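Local coordinates for Fe2OG dioxygenase domain-containing protein (Pseudomonas putida, PDB 4J25), which probably hydroxylates prolyl residues, apparently in elongation factor Tu, as an iron- and 2-oxoglutarate-dependent prolyl-4-hydroxylase, at residues H49-D54 / D106-A111; R57-E62 / L215-W220. All coordinates share one frame; numbering follows the deposited sequence. Where two conformers were deposited one is given.

Contact 1: residues H49-D54 / D106-A111; sequences HFLPAD and DQYLAA
The loop that leads into helix 53-67 faces the flank of helix 103-123, the two backbones coming closest at Leu51 and Tyr108, whose CA atoms lie 8.5 Å apart. No hydrogen bond spans this gap; apolar side chains fill it. The tip of Leu51 meets Tyr108 at the edge of its ring, near the ring plane, with Leu51 CD1 3.7 Å from Tyr108 CD1, and the two side chains cross at about a right angle. Tyr108 reaches the loop because its CG stands anti to the backbone N (chi1 -174°), which brings the ring nearer than its CB direction alone would suggest. The second branch, Leu51 CD2, lies 4.4 Å from Ala111 CB, one helical turn further on. Phe50 CE2 stands 4.5 Å from Ala111 CB, the ring meeting it obliquely. Alanine suits this place: its short side chain leaves room for both a branched leucine and a broad phenyl ring. Leucine and phenylalanine in turn suit the two buried positions of the loop, whose backbone is tied to Gly193 through Phe50, before Pro52 occupies the N-cap position of the next helix. With Leu162 and Leu195 of the sheet touching the tyrosine, the cluster seats helix 103-123 on the major sheet of the double-stranded beta-helix, or jelly-roll, fold.

Contact 2: residues R57-E62 / L215-W220; sequences RALAAE and LSLTGW. With OGA (N-oxalylglycine), chain J.
The hydrogen bond from Ala61 N to Arg57 O, 2.9 Å long, belongs to the helical turn that brings Leu59 and Ala60 against Leu217 and Leu215 of strand 214-222. This is helix-on-sheet packing on the outer face of the double-stranded beta-helix; it is apolar, with no hydrogen bond between the segments. Leu59 and Leu217 meet by their methyl ends, Leu59 CD2 to Leu217 CD2 at 4.2 Å, with the side chains crossing at about a right angle. Leu217 has CG anti to its backbone N (chi1 -175°), and CD2 is the branch that carries the contact to the helix. One residue on in the helix, Ala60 O lies 4.0 Å from Leu215 CD1, with the Ala60 methyl close by. A small residue suits that place, where the helix backbone comes down to the strand and the Ala60 and Leu215 CA atoms are 7.0 Å apart. Besides the strand's backbone bonds to its neighbours, Leu215 N donates to Asn165 OD1.

The strand's other face lines the pocket of N-oxalylglycine. Thr218 OG1 is 3.4 Å from the ligand atom O1, at best a weak hydrogen bond. Ser216 also borders the pocket, and Trp220 NE1 bonds Asp148 OD2, probably helping to position this manganese ligand. The indole turns its edge to the N-oxalylglycine, with ligand atom O2 in the plane of the ring, 3.8 Å from Trp220 CZ2.

Both contacts are buried and draw on helix 53-67, contact 1 through the loop that enters it, contact 2 through turns of the helix itself. Their centres lie 10 Å apart, and they join directly: Tyr108 CD2 packs tightly on Leu217 CD2 at 3.3 Å, while Leu51 CD1 approaches Leu59 CD1. Together they form one apolar layer between the two helices and the major sheet, to which Leu162 also contributes. Neither has a hydrogen bond between its segments. The difference comes from the strand: contact 1 lies away from the active site, whereas residues 215-220 in contact 2 turn leucines to the helix and polar or aromatic residues to the pocket.

Contact 1: residues H49-D54 / D106-A111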
loop_
_atom_site.group_PDB
_atom_site.type_symbol
_atom_site.label_atom_id
_atom_site.label_comp_id
_atom_site.label_asym_id
_atom_site.label_seq_id
_atom_site.Cartn_x
_atom_site.Cartn_y
_atom_site.Cartn_z
ATOM N N HIS A 49 -4.716 -5.166 -10.539
ATOM C CA HIS A 49 -5.163 -6.524 -10.255
ATOM C C HIS A 49 -4.115 -7.332 -9.485
ATOM O O HIS A 49 -3.791 -8.466 -9.846
ATOM C CB HIS A 49 -5.526 -7.211 -11.565
ATOM C CG HIS A 49 -6.510 -6.435 -12.381
ATOM N ND1 HIS A 49 -7.724 -6.015 -11.876
ATOM C CD2 HIS A 49 -6.455 -5.979 -13.654
ATOM C CE1 HIS A 49 -8.383 -5.353 -12.811
ATOM N NE2 HIS A 49 -7.635 -5.316 -13.899
ATOM N N PHE A 50 -3.601 -6.740 -8.410
ATOM C CA PHE A 50 -2.583 -7.391 -7.593
ATOM C C PHE A 50 -3.126 -8.660 -6.926
ATOM O O PHE A 50 -2.390 -9.616 -6.685
ATOM C CB PHE A 50 -2.026 -6.419 -6.543
ATOM C CG PHE A 50 -0.882 -6.990 -5.769
ATOM C CD1 PHE A 50 0.332 -7.209 -6.384
ATOM C CD2 PHE A 50 -1.043 -7.355 -4.435
ATOM C CE1 PHE A 50 1.397 -7.774 -5.677
ATOM C CE2 PHE A 50 0.004 -7.910 -3.727
ATOM C CZ PHE A 50 1.236 -8.118 -4.355
ATOM N N LEU A 51 -4.424 -8.673 -6.657
ATOM C CA LEU A 51 -5.044 -9.811 -6.008
ATOM C C LEU A 51 -6.354 -10.130 -6.710
ATOM O O LEU A 51 -6.957 -9.255 -7.327
ATOM C CB LEU A 51 -5.276 -9.509 -4.525
ATOM C CG LEU A 51 -4.006 -9.305 -3.688
ATOM C CD1 LEU A 51 -4.366 -8.820 -2.298
ATOM C CD2 LEU A 51 -3.149 -10.564 -3.598
ATOM N N PRO A 52 -6.798 -11.387 -6.628
ATOM C CA PRO A 52 -8.051 -11.719 -7.312
ATOM C C PRO A 52 -9.219 -10.901 -6.773
ATOM O O PRO A 52 -9.247 -10.554 -5.599
ATOM C CB PRO A 52 -8.233 -13.216 -7.024
ATOM C CG PRO A 52 -7.367 -13.506 -5.845
ATOM C CD PRO A 52 -6.240 -12.526 -5.881
ATOM N N ALA A 53 -10.186 -10.609 -7.637
ATOM C CA ALA A 53 -11.289 -9.731 -7.277
ATOM C C ALA A 53 -12.054 -10.161 -6.020
ATOM O O ALA A 53 -12.483 -9.308 -5.252
ATOM C CB ALA A 53 -12.236 -9.580 -8.455
ATOM N N ASP A 54 -12.244 -11.461 -5.801
ATOM C CA ASP A 54 -13.038 -11.907 -4.650
ATOM C C ASP A 54 -12.339 -11.556 -3.336
ATOM O O ASP A 54 -13.009 -11.228 -2.354
ATOM C CB ASP A 54 -13.353 -13.413 -4.706
ATOM C CG ASP A 54 -14.585 -13.722 -5.546
ATOM O OD1 ASP A 54 -15.045 -12.825 -6.287
ATOM O OD2 ASP A 54 -15.098 -14.866 -5.459
ATOM N N ASP A 106 -5.231 -12.365 6.315
ATOM C CA ASP A 106 -4.176 -13.369 6.421
ATOM C C ASP A 106 -3.557 -13.597 5.056
ATOM O O ASP A 106 -2.340 -13.755 4.926
ATOM C CB ASP A 106 -4.720 -14.710 6.946
ATOM C CG ASP A 106 -4.940 -14.727 8.449
ATOM O OD1 ASP A 106 -4.853 -13.670 9.102
ATOM O OD2 ASP A 106 -5.215 -15.820 8.984
ATOM N N GLN A 107 -4.404 -13.630 4.036
ATOM C CA GLN A 107 -3.946 -13.824 2.675
ATOM C C GLN A 107 -3.171 -12.585 2.177
ATOM O O GLN A 107 -2.182 -12.707 1.464
ATOM C CB GLN A 107 -5.130 -14.110 1.775
ATOM C CG GLN A 107 -5.799 -15.451 2.061
ATOM C CD GLN A 107 -6.800 -15.831 0.988
ATOM O OE1 GLN A 107 -6.605 -15.541 -0.191
ATOM N NE2 GLN A 107 -7.880 -16.486 1.392
ATOM N N TYR A 108 -3.624 -11.398 2.561
ATOM C CA TYR A 108 -2.898 -10.184 2.194
ATOM C C TYR A 108 -1.507 -10.194 2.810
ATOM O O TYR A 108 -0.530 -9.892 2.133
ATOM C CB TYR A 108 -3.649 -8.928 2.624
ATOM C CG TYR A 108 -2.973 -7.667 2.131
ATOM C CD1 TYR A 108 -2.783 -7.460 0.776
ATOM C CD2 TYR A 108 -2.514 -6.693 3.021
ATOM C CE1 TYR A 108 -2.161 -6.313 0.306
ATOM C CE2 TYR A 108 -1.899 -5.538 2.556
ATOM C CZ TYR A 108 -1.724 -5.364 1.196
ATOM O OH TYR A 108 -1.118 -4.229 0.718
ATOM N N LEU A 109 -1.421 -10.540 4.092
ATOM C CA LEU A 109 -0.134 -10.580 4.786
ATOM C C LEU A 109 0.797 -11.624 4.187
ATOM O O LEU A 109 1.999 -11.402 4.108
ATOM C CB LEU A 109 -0.300 -10.838 6.282
ATOM C CG LEU A 109 -1.119 -9.790 7.035
ATOM C CD1 LEU A 109 -1.267 -10.226 8.499
ATOM C CD2 LEU A 109 -0.508 -8.384 6.922
ATOM N N ALA A 110 0.251 -12.758 3.760
ATOM C CA ALA A 110 1.082 -13.799 3.176
ATOM C C ALA A 110 1.714 -13.295 1.883
ATOM O O ALA A 110 2.901 -13.514 1.647
ATOM C CB ALA A 110 0.286 -15.084 2.953
ATOM N N ALA A 111 0.947 -12.566 1.073
ATOM C CA ALA A 111 1.481 -12.024 -0.177
ATOM C C ALA A 111 2.529 -10.936 0.089
ATOM O O ALA A 111 3.556 -10.859 -0.605
ATOM C CB ALA A 111 0.358 -11.465 -1.044
#

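Contact 2: residues R57-E62 / L215-W220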
loop_
_atom_site.group_PDB
_atom_site.type_symbol
_atom_site.label_atom_id
_atom_site.label_comp_id
_atom_site.label_asym_id
_atom_site.label_seq_id
_atom_site.Cartn_x
_atom_site.Cartn_y
_atom_site.Cartn_z
ATOM N N ARG A 57 -12.607 -7.797 -2.689
ATOM C CA ARG A 57 -13.941 -7.491 -2.160
ATOM C C ARG A 57 -14.057 -7.845 -0.692
ATOM O O ARG A 57 -14.665 -7.102 0.077
ATOM C CB ARG A 57 -15.043 -8.205 -2.942
ATOM C CG ARG A 57 -15.262 -7.631 -4.312
ATOM C CD ARG A 57 -16.580 -8.097 -4.910
ATOM N NE ARG A 57 -16.518 -8.050 -6.361
ATOM C CZ ARG A 57 -16.003 -9.011 -7.120
ATOM N NH1 ARG A 57 -15.516 -10.113 -6.563
ATOM N NH2 ARG A 57 -15.979 -8.875 -8.442
ATOM N N ALA A 58 -13.457 -8.970 -0.306
ATOM C CA ALA A 58 -13.448 -9.400 1.091
ATOM C C ALA A 58 -12.652 -8.422 1.970
ATOM O O ALA A 58 -12.989 -8.195 3.142
ATOM C CB ALA A 58 -12.873 -10.799 1.195
ATOM N N LEU A 59 -11.589 -7.852 1.405
ATOM C CA LEU A 59 -10.799 -6.830 2.089
ATOM C C LEU A 59 -11.590 -5.541 2.219
ATOM O O LEU A 59 -11.558 -4.906 3.259
ATOM C CB LEU A 59 -9.481 -6.581 1.341
ATOM C CG LEU A 59 -8.456 -7.710 1.472
ATOM C CD1 LEU A 59 -7.257 -7.519 0.557
ATOM C CD2 LEU A 59 -7.993 -7.842 2.917
ATOM N N ALA A 60 -12.296 -5.150 1.158
ATOM C CA ALA A 60 -13.193 -4.002 1.234
ATOM C C ALA A 60 -14.207 -4.206 2.358
ATOM O O ALA A 60 -14.496 -3.288 3.123
ATOM C CB ALA A 60 -13.900 -3.778 -0.102
ATOM N N ALA A 61 -14.719 -5.426 2.478
ATOM C CA ALA A 61 -15.709 -5.744 3.501
ATOM C C ALA A 61 -15.132 -5.617 4.910
ATOM O O ALA A 61 -15.805 -5.122 5.821
ATOM C CB ALA A 61 -16.284 -7.167 3.283
ATOM N N GLU A 62 -13.898 -6.078 5.092
ATOM C CA GLU A 62 -13.236 -5.983 6.390
ATOM C C GLU A 62 -12.911 -4.533 6.718
ATOM O O GLU A 62 -12.959 -4.118 7.871
ATOM C CB GLU A 62 -11.967 -6.824 6.383
ATOM C CG GLU A 62 -11.193 -6.823 7.680
ATOM C CD GLU A 62 -11.947 -7.459 8.837
ATOM O OE1 GLU A 62 -13.011 -8.066 8.595
ATOM O OE2 GLU A 62 -11.476 -7.346 9.990
ATOM N N LEU A 215 -11.732 3.748 0.099
ATOM C CA LEU A 215 -11.207 2.654 0.901
ATOM C C LEU A 215 -9.824 2.196 0.469
ATOM O O LEU A 215 -9.569 2.028 -0.725
ATOM C CB LEU A 215 -12.146 1.459 0.798
ATOM C CG LEU A 215 -13.602 1.624 1.207
ATOM C CD1 LEU A 215 -14.242 0.239 1.229
ATOM C CD2 LEU A 215 -13.741 2.289 2.531
ATOM N N SER A 216 -8.943 1.968 1.443
ATOM C CA SER A 216 -7.601 1.450 1.156
ATOM C C SER A 216 -7.032 0.609 2.303
ATOM O O SER A 216 -7.563 0.592 3.405
ATOM C CB SER A 216 -6.641 2.603 0.894
ATOM O OG SER A 216 -6.634 3.464 2.009
ATOM N N LEU A 217 -5.950 -0.097 2.009
ATOM C CA LEU A 217 -5.201 -0.859 3.000
ATOM C C LEU A 217 -3.765 -0.358 2.856
ATOM O O LEU A 217 -3.111 -0.587 1.846
ATOM C CB LEU A 217 -5.336 -2.350 2.701
ATOM C CG LEU A 217 -4.739 -3.386 3.643
ATOM C CD1 LEU A 217 -5.136 -3.131 5.073
ATOM C CD2 LEU A 217 -5.177 -4.777 3.216
ATOM N N THR A 218 -3.318 0.371 3.870
ATOM C CA THR A 218 -2.049 1.071 3.818
ATOM C C THR A 218 -1.049 0.443 4.795
ATOM O O THR A 218 -1.418 0.017 5.891
ATOM C CB THR A 218 -2.255 2.565 4.125
ATOM O OG1 THR A 218 -1.043 3.281 3.871
ATOM C CG2 THR A 218 -2.696 2.773 5.569
ATOM N N GLY A 219 0.217 0.376 4.393
ATOM C CA GLY A 219 1.214 -0.285 5.203
ATOM C C GLY A 219 2.645 0.115 4.890
ATOM O O GLY A 219 2.898 0.877 3.950
ATOM N N TRP A 220 3.571 -0.455 5.661
ATOM C CA TRP A 220 5.005 -0.150 5.547
ATOM C C TRP A 220 5.823 -1.354 5.909
ATOM O O TRP A 220 5.515 -2.053 6.892
ATOM C CB TRP A 220 5.383 1.017 6.461
ATOM C CG TRP A 220 4.605 2.219 6.109
ATOM C CD1 TRP A 220 4.915 3.151 5.165
ATOM C CD2 TRP A 220 3.340 2.600 6.656
ATOM N NE1 TRP A 220 3.923 4.093 5.098
ATOM C CE2 TRP A 220 2.936 3.766 5.993
ATOM C CE3 TRP A 220 2.496 2.045 7.628
ATOM C CZ2 TRP A 220 1.744 4.408 6.287
ATOM C CZ3 TRP A 220 1.320 2.669 7.913
ATOM C CH2 TRP A 220 0.948 3.843 7.249
HETATM C C1 OGA J . -0.581 7.266 4.129
HETATM C C2 OGA J . -0.905 7.629 2.712
HETATM C C4 OGA J . -2.263 7.325 0.672
HETATM C C5 OGA J . -3.411 6.555 0.112
HETATM O O1 OGA J . -1.425 6.570 4.763
HETATM O O2 OGA J . 0.526 7.632 4.662
HETATM O "O2'" OGA J . -0.240 8.480 2.140
HETATM O O3 OGA J . -3.462 6.342 -1.125
HETATM N N1 OGA J . -1.991 6.968 2.025
HETATM O O4 OGA J . -4.323 6.116 0.862
#